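Local coordinates for protein glutamyl endopeptidase (Staphylococcus epidermidis, PDB 6PYM) that probably cleaves peptide bonds on the carbonyl side of glutamate, and also aspartate, as a secreted chymotrypsin-fold serine endopeptidase, at residues Val1-His9 with Arg159-Gly167; Thr123-Thr132 with Trp144-Ile153. The protein carries 1 engineered substitution. All coordinates share one frame; numbering follows the deposited sequence.

Interaction 1: residues Val1-His9 with Arg159-Gly167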
# COMPACT_ATOMS: atom_id res chain seq x y z
N VAL A 1 12.08 3.83 -7.85
CA VAL A 1 13.02 4.22 -8.89
C VAL A 1 12.82 3.33 -10.11
O VAL A 1 12.35 2.20 -10.00
CB VAL A 1 14.49 4.18 -8.39
CG1 VAL A 1 14.64 4.92 -7.06
CG2 VAL A 1 15.01 2.76 -8.29
N ILE A 2 13.22 3.84 -11.26
CA ILE A 2 13.12 3.10 -12.52
C ILE A 2 14.38 2.26 -12.70
O ILE A 2 15.50 2.77 -12.62
CB ILE A 2 12.94 4.07 -13.69
CG1 ILE A 2 11.61 4.80 -13.57
CG2 ILE A 2 13.07 3.34 -15.03
CD1 ILE A 2 10.41 3.90 -13.65
N LEU A 3 14.18 0.98 -12.96
CA LEU A 3 15.26 0.01 -13.09
C LEU A 3 15.20 -0.61 -14.48
O LEU A 3 14.22 -0.40 -15.21
CB LEU A 3 15.13 -1.05 -12.00
CG LEU A 3 15.27 -0.50 -10.57
CD1 LEU A 3 14.94 -1.58 -9.55
CD2 LEU A 3 16.66 0.05 -10.33
N PRO A 4 16.22 -1.38 -14.88
CA PRO A 4 16.16 -2.03 -16.20
C PRO A 4 14.90 -2.85 -16.41
O PRO A 4 14.36 -2.88 -17.53
CB PRO A 4 17.44 -2.88 -16.23
CG PRO A 4 18.39 -2.09 -15.38
CD PRO A 4 17.55 -1.53 -14.26
N ASN A 5 14.40 -3.52 -15.36
CA ASN A 5 13.09 -4.15 -15.38
C ASN A 5 12.04 -3.07 -15.10
O ASN A 5 11.86 -2.65 -13.96
CB ASN A 5 13.01 -5.25 -14.33
CG ASN A 5 11.62 -5.85 -14.21
OD1 ASN A 5 10.82 -5.78 -15.14
ND2 ASN A 5 11.33 -6.45 -13.06
N ASN A 6 11.36 -2.63 -16.16
CA ASN A 6 10.28 -1.65 -16.05
C ASN A 6 9.08 -2.24 -16.79
O ASN A 6 8.84 -1.94 -17.96
CB ASN A 6 10.70 -0.31 -16.60
CG ASN A 6 9.61 0.73 -16.49
OD1 ASN A 6 8.63 0.54 -15.76
ND2 ASN A 6 9.77 1.85 -17.20
N ASN A 7 8.36 -3.11 -16.09
CA ASN A 7 7.25 -3.89 -16.63
C ASN A 7 6.02 -3.49 -15.81
O ASN A 7 5.74 -4.06 -14.75
CB ASN A 7 7.58 -5.37 -16.48
CG ASN A 7 6.51 -6.27 -17.05
OD1 ASN A 7 5.54 -5.81 -17.65
ND2 ASN A 7 6.68 -7.58 -16.86
N ARG A 8 5.31 -2.47 -16.29
CA ARG A 8 4.22 -1.85 -15.56
C ARG A 8 3.00 -1.71 -16.46
O ARG A 8 3.11 -1.24 -17.59
CB ARG A 8 4.64 -0.48 -15.04
CG ARG A 8 5.86 -0.51 -14.13
CD ARG A 8 6.06 0.82 -13.42
NE ARG A 8 6.48 1.87 -14.34
CZ ARG A 8 6.23 3.17 -14.20
NH1 ARG A 8 5.52 3.61 -13.17
NH2 ARG A 8 6.68 4.03 -15.09
N HIS A 9 1.85 -2.11 -15.94
CA HIS A 9 0.62 -2.13 -16.73
C HIS A 9 -0.51 -1.55 -15.90
O HIS A 9 -0.59 -1.77 -14.69
CB HIS A 9 0.29 -3.56 -17.16
CG HIS A 9 1.23 -4.10 -18.19
ND1 HIS A 9 2.36 -4.82 -17.86
CD2 HIS A 9 1.25 -3.95 -19.53
CE1 HIS A 9 3.01 -5.13 -18.97
NE2 HIS A 9 2.36 -4.61 -19.99
N ARG A 159 13.62 -6.20 -0.70
CA ARG A 159 13.95 -5.44 -1.90
C ARG A 159 13.63 -6.23 -3.15
O ARG A 159 13.60 -7.47 -3.13
CB ARG A 159 15.44 -5.07 -1.91
CG ARG A 159 15.88 -4.26 -0.72
CD ARG A 159 17.39 -4.15 -0.68
NE ARG A 159 17.81 -3.36 0.47
CZ ARG A 159 19.07 -3.27 0.91
NH1 ARG A 159 20.04 -3.94 0.30
NH2 ARG A 159 19.34 -2.53 1.97
N TYR A 160 13.44 -5.51 -4.25
CA TYR A 160 13.04 -6.13 -5.50
C TYR A 160 13.60 -5.35 -6.69
O TYR A 160 14.04 -4.20 -6.56
CB TYR A 160 11.51 -6.29 -5.61
CG TYR A 160 10.72 -5.23 -4.86
CD1 TYR A 160 10.58 -3.94 -5.36
CD2 TYR A 160 10.11 -5.54 -3.66
CE1 TYR A 160 9.85 -2.99 -4.67
CE2 TYR A 160 9.39 -4.60 -2.96
CZ TYR A 160 9.26 -3.33 -3.46
OH TYR A 160 8.53 -2.41 -2.74
N ASP A 161 13.54 -5.99 -7.86
CA ASP A 161 14.14 -5.48 -9.09
C ASP A 161 13.13 -4.82 -10.03
O ASP A 161 13.49 -4.45 -11.15
CB ASP A 161 14.92 -6.58 -9.82
CG ASP A 161 14.03 -7.65 -10.45
OD1 ASP A 161 12.79 -7.54 -10.41
OD2 ASP A 161 14.59 -8.62 -11.00
N LEU A 162 11.89 -4.65 -9.59
CA LEU A 162 10.84 -4.04 -10.40
C LEU A 162 10.84 -2.52 -10.20
O LEU A 162 11.29 -2.01 -9.17
CB LEU A 162 9.48 -4.64 -10.04
CG LEU A 162 9.05 -4.58 -8.57
CD1 LEU A 162 8.32 -3.28 -8.24
CD2 LEU A 162 8.20 -5.80 -8.20
N SER A 163 10.33 -1.80 -11.20
CA SER A 163 10.33 -0.34 -11.19
C SER A 163 9.14 0.25 -10.44
O SER A 163 8.03 -0.28 -10.46
CB SER A 163 10.32 0.18 -12.62
OG SER A 163 11.53 -0.07 -13.30
N THR A 164 9.39 1.40 -9.80
CA THR A 164 8.36 2.20 -9.14
C THR A 164 8.72 3.66 -9.32
O THR A 164 9.86 4.00 -9.64
CB THR A 164 8.29 1.90 -7.63
OG1 THR A 164 9.52 2.28 -7.01
CG2 THR A 164 8.03 0.42 -7.36
N VAL A 165 7.74 4.54 -9.10
CA VAL A 165 7.93 5.98 -9.25
C VAL A 165 7.24 6.68 -8.09
O VAL A 165 6.20 6.22 -7.61
CB VAL A 165 7.35 6.48 -10.61
CG1 VAL A 165 7.39 8.02 -10.72
CG2 VAL A 165 8.10 5.86 -11.77
N GLY A 166 7.81 7.80 -7.66
CA GLY A 166 7.21 8.66 -6.65
C GLY A 166 5.70 8.73 -6.79
O GLY A 166 5.17 9.02 -7.86
N GLY A 167 5.00 8.45 -5.69
CA GLY A 167 3.58 8.18 -5.66
C GLY A 167 3.27 6.74 -5.30
O GLY A 167 2.24 6.46 -4.67
O HOH W 1 15.79 -4.33 -12.77
O HOH W 2 8.71 -3.62 -13.24
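With OG of Ser-163 anti to its own carbonyl carbon (chi1 -69°) and CG of Asn-5 anti to its backbone N (chi1 174°), both side chains turn into the gap between 1-9 and 159-167. The Ser-163 hydroxyl both accepts and donates. It accepts an almost straight bond from Leu-3 N (N to OG 2.9 Å, 176° at the hydrogen). It donates to Asn-5 O, with OG to O at 2.7 Å. Asn-5 ND2 reaches Asp-161 OD1 at 3.2 Å. The carboxylate stands nearly perpendicular to the amide and is met from above its plane. ND2 also bonds Val-147 O, and OD1 also accepts from Lys-149 N.

This is the N-terminus of a mature S1B protease, docked on the C-terminal barrel of the chymotrypsin fold, consistent with the free terminal amine lying near the specificity pocket in the related V8 protease. Val-1 N donates to Thr-164 O at 2.9 Å, from above the carbonyl plane, and weakly to Thr-164 OG1. Asn-193 OD1 is a further partner. Thr-164 N returns a bond to Val-1 O at 3.1 Å.

Ile-2 CD1 packs on Val-165 CG2 at 3.6 Å and lies over one face of the Arg-8 guanidinium, toward its rim. Arg-8 NE bonds Asn-6 OD1 on a lone pair in the carbonyl plane, while NH2 forms a salt bridge with Asp-137. One water accepts from Asn-5 N and donates to Asp-161 O.

Interaction 2: residues Thr123-Thr132 with Trp144-Ile153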
# COMPACT_ATOMS: atom_id res chain seq x y z
N THR A 123 8.26 -16.93 1.89
CA THR A 123 8.78 -15.88 1.01
C THR A 123 10.29 -15.97 0.91
O THR A 123 10.99 -16.10 1.92
CB THR A 123 8.35 -14.52 1.55
OG1 THR A 123 6.92 -14.53 1.70
CG2 THR A 123 8.76 -13.39 0.61
N ARG A 124 10.81 -15.92 -0.32
CA ARG A 124 12.22 -16.16 -0.57
C ARG A 124 12.71 -15.28 -1.71
O ARG A 124 11.94 -14.83 -2.56
CB ARG A 124 12.47 -17.62 -0.95
CG ARG A 124 12.24 -18.56 0.20
CD ARG A 124 12.36 -20.02 -0.18
NE ARG A 124 12.14 -20.82 1.03
CZ ARG A 124 12.24 -22.14 1.11
NH1 ARG A 124 12.56 -22.87 0.05
NH2 ARG A 124 12.03 -22.71 2.28
N ILE A 125 14.03 -15.05 -1.74
CA ILE A 125 14.59 -14.32 -2.86
C ILE A 125 14.34 -15.11 -4.14
O ILE A 125 14.19 -16.35 -4.13
CB ILE A 125 16.07 -13.96 -2.67
CG1 ILE A 125 16.94 -15.21 -2.63
CG2 ILE A 125 16.25 -13.08 -1.43
CD1 ILE A 125 18.43 -14.92 -2.61
N ASN A 126 14.23 -14.39 -5.25
CA ASN A 126 13.94 -14.88 -6.60
C ASN A 126 12.45 -15.10 -6.83
O ASN A 126 12.05 -15.44 -7.95
CB ASN A 126 14.74 -16.14 -6.99
CG ASN A 126 14.75 -16.40 -8.48
OD1 ASN A 126 14.92 -15.49 -9.28
ND2 ASN A 126 14.55 -17.66 -8.86
N GLU A 127 11.62 -14.92 -5.82
CA GLU A 127 10.18 -15.11 -5.98
C GLU A 127 9.58 -14.00 -6.85
O GLU A 127 9.97 -12.84 -6.75
CB GLU A 127 9.56 -15.09 -4.59
CG GLU A 127 8.08 -15.23 -4.54
CD GLU A 127 7.58 -15.40 -3.13
OE1 GLU A 127 8.39 -15.76 -2.24
OE2 GLU A 127 6.37 -15.18 -2.91
N ASN A 128 8.63 -14.38 -7.69
CA ASN A 128 7.95 -13.43 -8.56
C ASN A 128 6.84 -12.72 -7.80
O ASN A 128 6.01 -13.36 -7.16
CB ASN A 128 7.33 -14.17 -9.75
CG ASN A 128 8.38 -14.75 -10.68
OD1 ASN A 128 9.37 -14.11 -10.99
ND2 ASN A 128 8.14 -15.98 -11.14
N ILE A 129 6.84 -11.38 -7.87
CA ILE A 129 5.94 -10.55 -7.08
C ILE A 129 5.43 -9.40 -7.95
O ILE A 129 5.91 -9.18 -9.07
CB ILE A 129 6.63 -10.00 -5.82
CG1 ILE A 129 7.87 -9.20 -6.21
CG2 ILE A 129 6.98 -11.14 -4.85
CD1 ILE A 129 8.33 -8.23 -5.16
N THR A 130 4.46 -8.67 -7.41
CA THR A 130 4.02 -7.41 -7.99
C THR A 130 3.98 -6.33 -6.93
O THR A 130 3.83 -6.62 -5.73
CB THR A 130 2.62 -7.53 -8.63
OG1 THR A 130 1.69 -8.06 -7.67
CG2 THR A 130 2.66 -8.43 -9.86
N VAL A 131 4.11 -5.08 -7.36
CA VAL A 131 3.86 -3.91 -6.53
C VAL A 131 2.82 -3.09 -7.27
O VAL A 131 3.03 -2.71 -8.42
CB VAL A 131 5.14 -3.11 -6.25
CG1 VAL A 131 4.82 -1.80 -5.53
CG2 VAL A 131 6.08 -3.94 -5.42
N THR A 132 1.70 -2.81 -6.60
CA THR A 132 0.55 -2.22 -7.27
C THR A 132 0.09 -1.00 -6.50
O THR A 132 -0.09 -1.06 -5.29
CB THR A 132 -0.54 -3.27 -7.45
OG1 THR A 132 0.01 -4.34 -8.22
CG2 THR A 132 -1.77 -2.69 -8.16
N TRP A 144 -1.51 1.06 -11.29
CA TRP A 144 -0.56 0.36 -12.13
C TRP A 144 0.07 -0.77 -11.34
O TRP A 144 0.41 -0.61 -10.16
CB TRP A 144 0.55 1.30 -12.67
CG TRP A 144 -0.01 2.33 -13.56
CD1 TRP A 144 -0.78 3.40 -13.19
CD2 TRP A 144 0.10 2.39 -14.98
NE1 TRP A 144 -1.17 4.11 -14.30
CE2 TRP A 144 -0.64 3.51 -15.41
CE3 TRP A 144 0.75 1.60 -15.94
CZ2 TRP A 144 -0.74 3.87 -16.76
CZ3 TRP A 144 0.64 1.96 -17.27
CH2 TRP A 144 -0.09 3.09 -17.66
N GLU A 145 0.26 -1.91 -11.99
CA GLU A 145 0.91 -3.08 -11.43
C GLU A 145 2.29 -3.23 -12.06
O GLU A 145 2.42 -3.24 -13.29
CB GLU A 145 0.07 -4.31 -11.76
CG GLU A 145 0.66 -5.63 -11.36
CD GLU A 145 -0.28 -6.77 -11.67
OE1 GLU A 145 -0.28 -7.26 -12.82
OE2 GLU A 145 -1.07 -7.15 -10.78
N SER A 146 3.31 -3.35 -11.22
CA SER A 146 4.70 -3.51 -11.64
C SER A 146 5.18 -4.90 -11.26
O SER A 146 4.96 -5.34 -10.13
CB SER A 146 5.56 -2.45 -10.96
OG SER A 146 6.89 -2.55 -11.42
N VAL A 147 5.84 -5.57 -12.20
CA VAL A 147 6.17 -7.00 -12.12
C VAL A 147 7.68 -7.17 -11.95
O VAL A 147 8.46 -6.57 -12.68
CB VAL A 147 5.70 -7.72 -13.39
CG1 VAL A 147 6.21 -9.14 -13.44
CG2 VAL A 147 4.17 -7.68 -13.50
N GLY A 148 8.08 -8.04 -11.03
CA GLY A 148 9.49 -8.35 -10.89
C GLY A 148 9.74 -9.43 -9.85
O GLY A 148 8.86 -10.24 -9.57
N LYS A 149 10.95 -9.44 -9.30
CA LYS A 149 11.39 -10.49 -8.39
C LYS A 149 12.00 -9.90 -7.12
O LYS A 149 12.61 -8.83 -7.13
CB LYS A 149 12.45 -11.38 -9.04
CG LYS A 149 11.94 -12.25 -10.19
CD LYS A 149 13.09 -13.04 -10.81
CE LYS A 149 12.59 -14.16 -11.70
NZ LYS A 149 11.98 -15.26 -10.90
N VAL A 150 11.86 -10.66 -6.03
CA VAL A 150 12.53 -10.34 -4.78
C VAL A 150 14.03 -10.55 -4.94
O VAL A 150 14.48 -11.58 -5.46
CB VAL A 150 12.00 -11.25 -3.67
CG1 VAL A 150 12.75 -11.00 -2.36
CG2 VAL A 150 10.49 -11.06 -3.49
N VAL A 151 14.83 -9.59 -4.47
CA VAL A 151 16.28 -9.71 -4.53
C VAL A 151 16.95 -9.73 -3.17
O VAL A 151 18.15 -10.06 -3.10
CB VAL A 151 16.93 -8.66 -5.45
CG1 VAL A 151 16.37 -8.75 -6.87
CG2 VAL A 151 16.78 -7.25 -4.88
N TYR A 152 16.25 -9.40 -2.09
CA TYR A 152 16.86 -9.30 -0.77
C TYR A 152 15.76 -9.37 0.27
O TYR A 152 14.71 -8.75 0.11
CB TYR A 152 17.61 -7.97 -0.61
CG TYR A 152 18.20 -7.72 0.76
CD1 TYR A 152 17.45 -7.12 1.77
CD2 TYR A 152 19.52 -8.06 1.03
CE1 TYR A 152 18.00 -6.89 3.02
CE2 TYR A 152 20.07 -7.82 2.28
CZ TYR A 152 19.31 -7.25 3.27
OH TYR A 152 19.86 -7.02 4.51
N ILE A 153 16.03 -10.12 1.35
CA ILE A 153 15.16 -10.14 2.53
C ILE A 153 16.06 -10.09 3.75
O ILE A 153 16.94 -10.94 3.92
CB ILE A 153 14.28 -11.41 2.59
CG1 ILE A 153 13.46 -11.60 1.32
CG2 ILE A 153 13.37 -11.35 3.81
CD1 ILE A 153 12.73 -12.94 1.27
O HOH W 3 8.46 -11.76 -12.37
O HOH W 4 -0.81 -6.97 -8.13
O HOH W 5 2.99 0.06 -9.36
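Ile-129 and Gly-148 form a hydrogen-bonded pair in the antiparallel beta hairpin of strands 128-133 and 143-154. The hairpin belongs to the C-terminal barrel of the chymotrypsin fold. Its short strand segments run at 153° to each other.

Backbone bonds pair the strands. Ile-129 N gives to Gly-148 O at 2.9 Å, and Gly-148 N gives back to Ile-129 O. Val-131 and Ser-146 make the next such pair. Just before strand 128-133, the type II turn from Arg-124 to Glu-127 stays attached: Val-150 N donates to Glu-127 O, and Asn-126 N to Val-150 O at 2.8 Å. Glu-127 OE1 accepts from Arg-124 N, tying the turn to itself.

Val-150 is central to the apolar contacts. Its CG2 meets Ile-129 CG2 at 3.8 Å, the two side chains crossing at about a right angle; Val-173 and Tyr-160 also pack on Ile-129. Its CG1 faces Ile-125 CG2, which also reaches Ile-153 CG1. The CD1 of Ile-153 packs on the backbone of Thr-123 and Arg-124.

Water joins the polar groups on the face of Thr-130, Thr-132 and Glu-145. One molecule bonds both threonine OG1 atoms and donates to Glu-145 OE2 at 2.7 Å. That oxygen also bonds Tyr-19 OH. A separate water bridges the backbone, donating to Val-131 O and Trp-144 O.

The charged contact is made by Lys-149. Its chain lies alongside Asn-126 and Asn-128 and bends at the end (chi4 -71°), bringing the ammonium to three oxygens. NZ donates to Asn-126 O at 3.0 Å and weakly to Asn-126 OD1. It also donates to Asn-128 OD1 at 2.9 Å, from above the amide carbonyl plane.

Interactions 1 and 2 share one antiparallel sheet, and their centres are about 10 Å apart. Strand 143-154 joins them: strand 8-11 and strand 157-160 both pair with it. Ser-163 O lies 2.7 Å from Ser-146 OG, a probable hydrogen bond, and Arg-159 O lies 2.8 Å from Val-151 N. Both segments of interaction 2 fall in the chain between residues 9 and 159. Both contacts come near the predicted charge relay system. The side chain of Thr-164 is about 8 Å from that of Ala-169, the engineered residue at the serine position, and about 10 Å from that of His-51. The side chain of Val-131 is about 9 Å from that of Ala-169 and about 12 Å from that of His-51.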